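Local coordinates for probable csgAB operon transcriptional regulatory protein (PDB 5XP0) that acts as the master regulator of biofilm formation, binding DNA and being required for transcription of the curli csgAB operon, at residues G45-I57 / M65-W78. Residues are numbered along the deposited sequence; the frame is centred on the assembly and turned at random.
Sequences GKLHNIQRSLEDI and MDMMEADKKLIHYW
At the C-terminal ends of the strands of the receiver domain's parallel sheet, the turn that leaves strand 45-49 is fastened to helix 72-83 through Ile50 and Trp78. The indole NE1 donates to Ile50 O at 2.8 Å, a nearly straight bond (162°) that lies in the plane of the ring and reaches a lone pair of the carbonyl. Leu74, one helical turn earlier, brings CD2 to 3.5 Å from this same Ile50 O, so the acceptor is bordered by apolar carbon. The Ile50 side chain runs past the pyrrole end of the indole, CG1 lying 3.9 Å from Trp78 CD1. CG1 is anti to the backbone N (chi1 -171°) and the chain stays extended beyond it, carrying CD1 to Met65 SD at 4.0 Å, while CG2 meets Glu69 CB. The benzo end of Trp78 is bounded at its edge by Arg52 O, 3.3 Å from CZ2, and by Leu54 CB. Arg52 O also accepts from His48 NE2 at 2.8 Å, a bond in the imidazole plane that, with Leu54 CD2 over one ring face, helps set the ring's rotation, at 85° to the indole. Tyr77 CE2 sits over one indole face, and its OH is 3.2 Å from Ser53 CB. Asp66, held by Thr24, Asn95 and Gln29 of the second subunit, and Glu69, salt-bridged to Lys25 of that subunit, border the contact. The fold is a CheY-like five-stranded receiver (order 2-1-3-4-5), atypical in that a loop replaces the helix between strands 45-49 and 61-66.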
loop_
_atom_site.group_PDB
_atom_site.type_symbol
_atom_site.label_atom_id
_atom_site.label_comp_id
_atom_site.label_asym_id
_atom_site.label_seq_id
_atom_site.Cartn_x
_atom_site.Cartn_y
_atom_site.Cartn_z
ATOM N N GLY B 45 0.136 -13.550 -8.980
ATOM C CA GLY B 45 0.922 -12.843 -7.987
ATOM C C GLY B 45 0.394 -13.082 -6.595
ATOM O O GLY B 45 -0.734 -13.548 -6.407
ATOM N N LYS B 46 1.231 -12.750 -5.620
ATOM C CA LYS B 46 0.864 -12.884 -4.213
ATOM C C LYS B 46 1.539 -11.794 -3.428
ATOM O O LYS B 46 2.585 -11.272 -3.830
ATOM C CB LYS B 46 1.293 -14.244 -3.623
ATOM C CG LYS B 46 0.843 -15.495 -4.353
ATOM C CD LYS B 46 -0.644 -15.775 -4.115
ATOM C CE LYS B 46 -1.253 -16.672 -5.187
ATOM N NZ LYS B 46 -2.715 -16.841 -4.962
ATOM N N LEU B 47 0.967 -11.523 -2.265
ATOM C CA LEU B 47 1.480 -10.573 -1.295
ATOM C C LEU B 47 2.151 -11.345 -0.176
ATOM O O LEU B 47 1.608 -12.339 0.290
ATOM C CB LEU B 47 0.305 -9.774 -0.752
ATOM C CG LEU B 47 0.448 -8.423 -0.080
ATOM C CD1 LEU B 47 -0.964 -7.844 0.106
ATOM C CD2 LEU B 47 1.129 -8.579 1.260
ATOM N N HIS B 48 3.306 -10.895 0.277
ATOM C CA HIS B 48 3.948 -11.533 1.430
ATOM C C HIS B 48 4.405 -10.481 2.428
ATOM O O HIS B 48 5.078 -9.523 2.054
ATOM C CB HIS B 48 5.133 -12.396 1.007
ATOM C CG HIS B 48 5.870 -13.006 2.158
ATOM N ND1 HIS B 48 5.516 -14.218 2.705
ATOM C CD2 HIS B 48 6.912 -12.549 2.894
ATOM C CE1 HIS B 48 6.342 -14.510 3.693
ATOM N NE2 HIS B 48 7.196 -13.512 3.831
ATOM N N ASN B 49 4.101 -10.700 3.710
ATOM C CA ASN B 49 4.487 -9.779 4.770
ATOM C C ASN B 49 6.007 -9.730 4.901
ATOM O O ASN B 49 6.636 -10.728 5.284
ATOM C CB ASN B 49 3.900 -10.245 6.099
ATOM C CG ASN B 49 4.016 -9.191 7.172
ATOM O OD1 ASN B 49 4.927 -8.348 7.154
ATOM N ND2 ASN B 49 3.067 -9.196 8.083
ATOM N N ILE B 50 6.580 -8.555 4.636
ATOM C CA ILE B 50 8.024 -8.317 4.700
ATOM C C ILE B 50 8.604 -8.654 6.056
ATOM O O ILE B 50 9.812 -8.942 6.168
ATOM C CB ILE B 50 8.305 -6.849 4.341
ATOM C CG1 ILE B 50 9.805 -6.632 4.177
ATOM C CG2 ILE B 50 7.713 -5.879 5.410
ATOM C CD1 ILE B 50 10.150 -5.315 3.472
ATOM N N GLN B 51 7.782 -8.620 7.096
ATOM C CA GLN B 51 8.256 -8.976 8.430
ATOM C C GLN B 51 8.096 -10.447 8.735
ATOM O O GLN B 51 8.450 -10.870 9.838
ATOM C CB GLN B 51 7.564 -8.122 9.496
ATOM C CG GLN B 51 7.851 -6.659 9.264
ATOM C CD GLN B 51 7.730 -5.817 10.507
ATOM O OE1 GLN B 51 8.710 -5.207 10.945
ATOM N NE2 GLN B 51 6.545 -5.777 11.088
ATOM N N ARG B 52 7.600 -11.251 7.801
ATOM C CA ARG B 52 7.511 -12.681 8.039
ATOM C C ARG B 52 8.474 -13.442 7.144
ATOM O O ARG B 52 8.792 -13.020 6.028
ATOM C CB ARG B 52 6.087 -13.197 7.875
ATOM C CG ARG B 52 5.248 -12.727 9.066
ATOM C CD ARG B 52 3.942 -13.463 9.289
ATOM N NE ARG B 52 3.248 -12.892 10.446
ATOM C CZ ARG B 52 3.548 -13.165 11.715
ATOM N NH1 ARG B 52 4.534 -14.004 12.008
ATOM N NH2 ARG B 52 2.868 -12.596 12.702
ATOM N N SER B 53 8.986 -14.542 7.696
ATOM C CA SER B 53 9.921 -15.392 6.995
ATOM C C SER B 53 9.234 -16.107 5.850
ATOM O O SER B 53 8.021 -16.281 5.836
ATOM C CB SER B 53 10.534 -16.423 7.954
ATOM O OG SER B 53 9.527 -17.210 8.581
ATOM N N LEU B 54 10.029 -16.526 4.874
ATOM C CA LEU B 54 9.492 -17.297 3.767
ATOM C C LEU B 54 10.401 -18.472 3.449
ATOM O O LEU B 54 11.618 -18.305 3.325
ATOM C CB LEU B 54 9.325 -16.417 2.531
ATOM C CG LEU B 54 8.702 -17.093 1.318
ATOM C CD1 LEU B 54 7.502 -18.004 1.692
ATOM C CD2 LEU B 54 8.288 -16.024 0.336
ATOM N N GLU B 55 9.797 -19.648 3.319
ATOM C CA GLU B 55 10.477 -20.887 2.967
ATOM C C GLU B 55 10.274 -21.230 1.501
ATOM O O GLU B 55 11.227 -21.595 0.811
ATOM C CB GLU B 55 9.983 -22.044 3.839
ATOM N N ASP B 56 9.042 -21.104 1.017
ATOM C CA ASP B 56 8.661 -21.532 -0.322
ATOM C C ASP B 56 8.628 -20.308 -1.232
ATOM O O ASP B 56 7.751 -19.449 -1.101
ATOM C CB ASP B 56 7.303 -22.231 -0.301
ATOM N N ILE B 57 9.582 -20.237 -2.157
ATOM C CA ILE B 57 9.623 -19.195 -3.179
ATOM C C ILE B 57 9.684 -19.884 -4.533
ATOM O O ILE B 57 10.671 -20.557 -4.855
ATOM C CB ILE B 57 10.817 -18.245 -2.992
ATOM N N MET B 65 10.224 -5.740 -3.779
ATOM C CA MET B 65 10.675 -5.578 -2.391
ATOM C C MET B 65 10.423 -4.145 -1.953
ATOM O O MET B 65 11.079 -3.227 -2.455
ATOM C CB MET B 65 12.165 -5.873 -2.314
ATOM C CG MET B 65 12.790 -5.602 -0.946
ATOM S SD MET B 65 12.072 -6.709 0.224
ATOM C CE MET B 65 12.585 -8.299 -0.408
ATOM N N ASP B 66 9.521 -3.948 -0.998
ATOM C CA ASP B 66 9.112 -2.584 -0.614
ATOM C C ASP B 66 10.150 -1.926 0.303
ATOM O O ASP B 66 10.139 -2.113 1.517
ATOM C CB ASP B 66 7.754 -2.614 0.067
ATOM C CG ASP B 66 7.160 -1.201 0.264
ATOM O OD1 ASP B 66 7.887 -0.206 0.059
ATOM O OD2 ASP B 66 5.958 -1.101 0.573
ATOM N N MET B 67 10.959 -1.042 -0.272
ATOM C CA MET B 67 12.041 -0.411 0.461
ATOM C C MET B 67 11.540 0.537 1.542
ATOM O O MET B 67 12.257 0.783 2.507
ATOM C CB MET B 67 12.938 0.325 -0.516
ATOM C CG MET B 67 13.698 -0.617 -1.375
ATOM S SD MET B 67 14.883 -1.591 -0.487
ATOM C CE MET B 67 16.059 -0.331 -0.081
ATOM N N MET B 68 10.322 1.047 1.434
ATOM C CA MET B 68 9.813 1.903 2.503
ATOM C C MET B 68 9.499 1.125 3.768
ATOM O O MET B 68 9.332 1.734 4.823
ATOM C CB MET B 68 8.534 2.605 2.064
ATOM C CG MET B 68 8.699 3.903 1.323
ATOM S SD MET B 68 7.056 4.571 0.910
ATOM C CE MET B 68 7.531 5.891 -0.244
ATOM N N GLU B 69 9.376 -0.194 3.683
ATOM C CA GLU B 69 9.090 -1.020 4.845
ATOM C C GLU B 69 10.331 -1.740 5.344
ATOM O O GLU B 69 10.246 -2.529 6.281
ATOM C CB GLU B 69 8.002 -2.043 4.498
ATOM C CG GLU B 69 6.695 -1.402 4.085
ATOM C CD GLU B 69 6.157 -0.478 5.154
ATOM O OE1 GLU B 69 6.174 -0.870 6.337
ATOM O OE2 GLU B 69 5.788 0.660 4.824
ATOM N N ALA B 70 11.484 -1.460 4.755
ATOM C CA ALA B 70 12.719 -2.179 5.039
ATOM C C ALA B 70 13.620 -1.297 5.885
ATOM O O ALA B 70 13.661 -0.082 5.695
ATOM C CB ALA B 70 13.448 -2.577 3.757
ATOM N N ASP B 71 14.200 -1.890 6.905
ATOM C CA ASP B 71 15.290 -1.315 7.666
ATOM C C ASP B 71 16.512 -2.183 7.443
ATOM O O ASP B 71 16.478 -3.158 6.685
ATOM C CB ASP B 71 14.905 -1.229 9.147
ATOM C CG ASP B 71 14.382 -2.549 9.685
ATOM O OD1 ASP B 71 14.787 -3.605 9.165
ATOM O OD2 ASP B 71 13.562 -2.525 10.625
ATOM N N LYS B 72 17.598 -1.873 8.151
ATOM C CA LYS B 72 18.836 -2.570 7.867
ATOM C C LYS B 72 18.680 -4.052 8.162
ATOM O O LYS B 72 19.219 -4.898 7.443
ATOM C CB LYS B 72 19.979 -1.969 8.698
ATOM C CG LYS B 72 21.329 -2.690 8.537
ATOM C CD LYS B 72 22.387 -2.161 9.510
ATOM C CE LYS B 72 23.788 -2.655 9.167
ATOM N NZ LYS B 72 23.974 -4.112 9.426
ATOM N N LYS B 73 17.928 -4.383 9.207
ATOM C CA LYS B 73 17.755 -5.783 9.582
ATOM C C LYS B 73 17.015 -6.546 8.487
ATOM O O LYS B 73 17.449 -7.616 8.052
ATOM C CB LYS B 73 16.987 -5.850 10.902
ATOM C CG LYS B 73 17.805 -5.415 12.107
ATOM C CD LYS B 73 16.941 -5.268 13.361
ATOM C CE LYS B 73 17.741 -4.720 14.538
ATOM N NZ LYS B 73 18.792 -5.655 15.013
ATOM N N LEU B 74 15.928 -5.969 7.988
ATOM C CA LEU B 74 15.094 -6.653 7.006
ATOM C C LEU B 74 15.801 -6.724 5.655
ATOM O O LEU B 74 15.642 -7.700 4.906
ATOM C CB LEU B 74 13.744 -5.938 6.895
ATOM C CG LEU B 74 12.741 -6.187 8.038
ATOM C CD1 LEU B 74 11.480 -5.398 7.805
ATOM C CD2 LEU B 74 12.391 -7.663 8.231
ATOM N N ILE B 75 16.564 -5.690 5.311
ATOM C CA ILE B 75 17.371 -5.742 4.095
ATOM C C ILE B 75 18.334 -6.909 4.191
ATOM O O ILE B 75 18.405 -7.764 3.302
ATOM C CB ILE B 75 18.087 -4.391 3.883
ATOM C CG1 ILE B 75 17.065 -3.309 3.439
ATOM C CG2 ILE B 75 19.251 -4.526 2.911
ATOM C CD1 ILE B 75 17.617 -1.890 3.427
ATOM N N HIS B 76 19.061 -6.995 5.305
ATOM C CA HIS B 76 19.969 -8.114 5.478
ATOM C C HIS B 76 19.222 -9.443 5.440
ATOM O O HIS B 76 19.711 -10.428 4.870
ATOM C CB HIS B 76 20.729 -7.980 6.795
ATOM C CG HIS B 76 21.698 -9.092 7.026
ATOM N ND1 HIS B 76 21.544 -10.010 8.042
ATOM C CD2 HIS B 76 22.809 -9.463 6.346
ATOM C CE1 HIS B 76 22.532 -10.885 7.993
ATOM N NE2 HIS B 76 23.313 -10.574 6.973
ATOM N N TYR B 77 18.086 -9.520 6.120
ATOM C CA TYR B 77 17.345 -10.770 6.113
ATOM C C TYR B 77 16.909 -11.128 4.695
ATOM O O TYR B 77 17.179 -12.232 4.218
ATOM C CB TYR B 77 16.129 -10.694 7.029
ATOM C CG TYR B 77 15.309 -11.932 6.867
ATOM C CD1 TYR B 77 15.641 -13.093 7.542
ATOM C CD2 TYR B 77 14.236 -11.957 6.004
ATOM C CE1 TYR B 77 14.912 -14.236 7.387
ATOM C CE2 TYR B 77 13.511 -13.083 5.832
ATOM C CZ TYR B 77 13.856 -14.233 6.533
ATOM O OH TYR B 77 13.127 -15.366 6.376
ATOM N N TRP B 78 16.289 -10.180 3.978
ATOM C CA TRP B 78 15.819 -10.518 2.643
ATOM C C TRP B 78 16.969 -10.706 1.669
ATOM O O TRP B 78 16.859 -11.561 0.788
ATOM C CB TRP B 78 14.812 -9.481 2.139
ATOM C CG TRP B 78 13.547 -9.702 2.847
ATOM C CD1 TRP B 78 12.975 -8.920 3.807
ATOM C CD2 TRP B 78 12.709 -10.856 2.708
ATOM N NE1 TRP B 78 11.818 -9.523 4.283
ATOM C CE2 TRP B 78 11.638 -10.708 3.607
ATOM C CE3 TRP B 78 12.770 -12.004 1.907
ATOM C CZ2 TRP B 78 10.626 -11.649 3.708
ATOM C CZ3 TRP B 78 11.767 -12.933 2.013
ATOM C CH2 TRP B 78 10.713 -12.757 2.917
#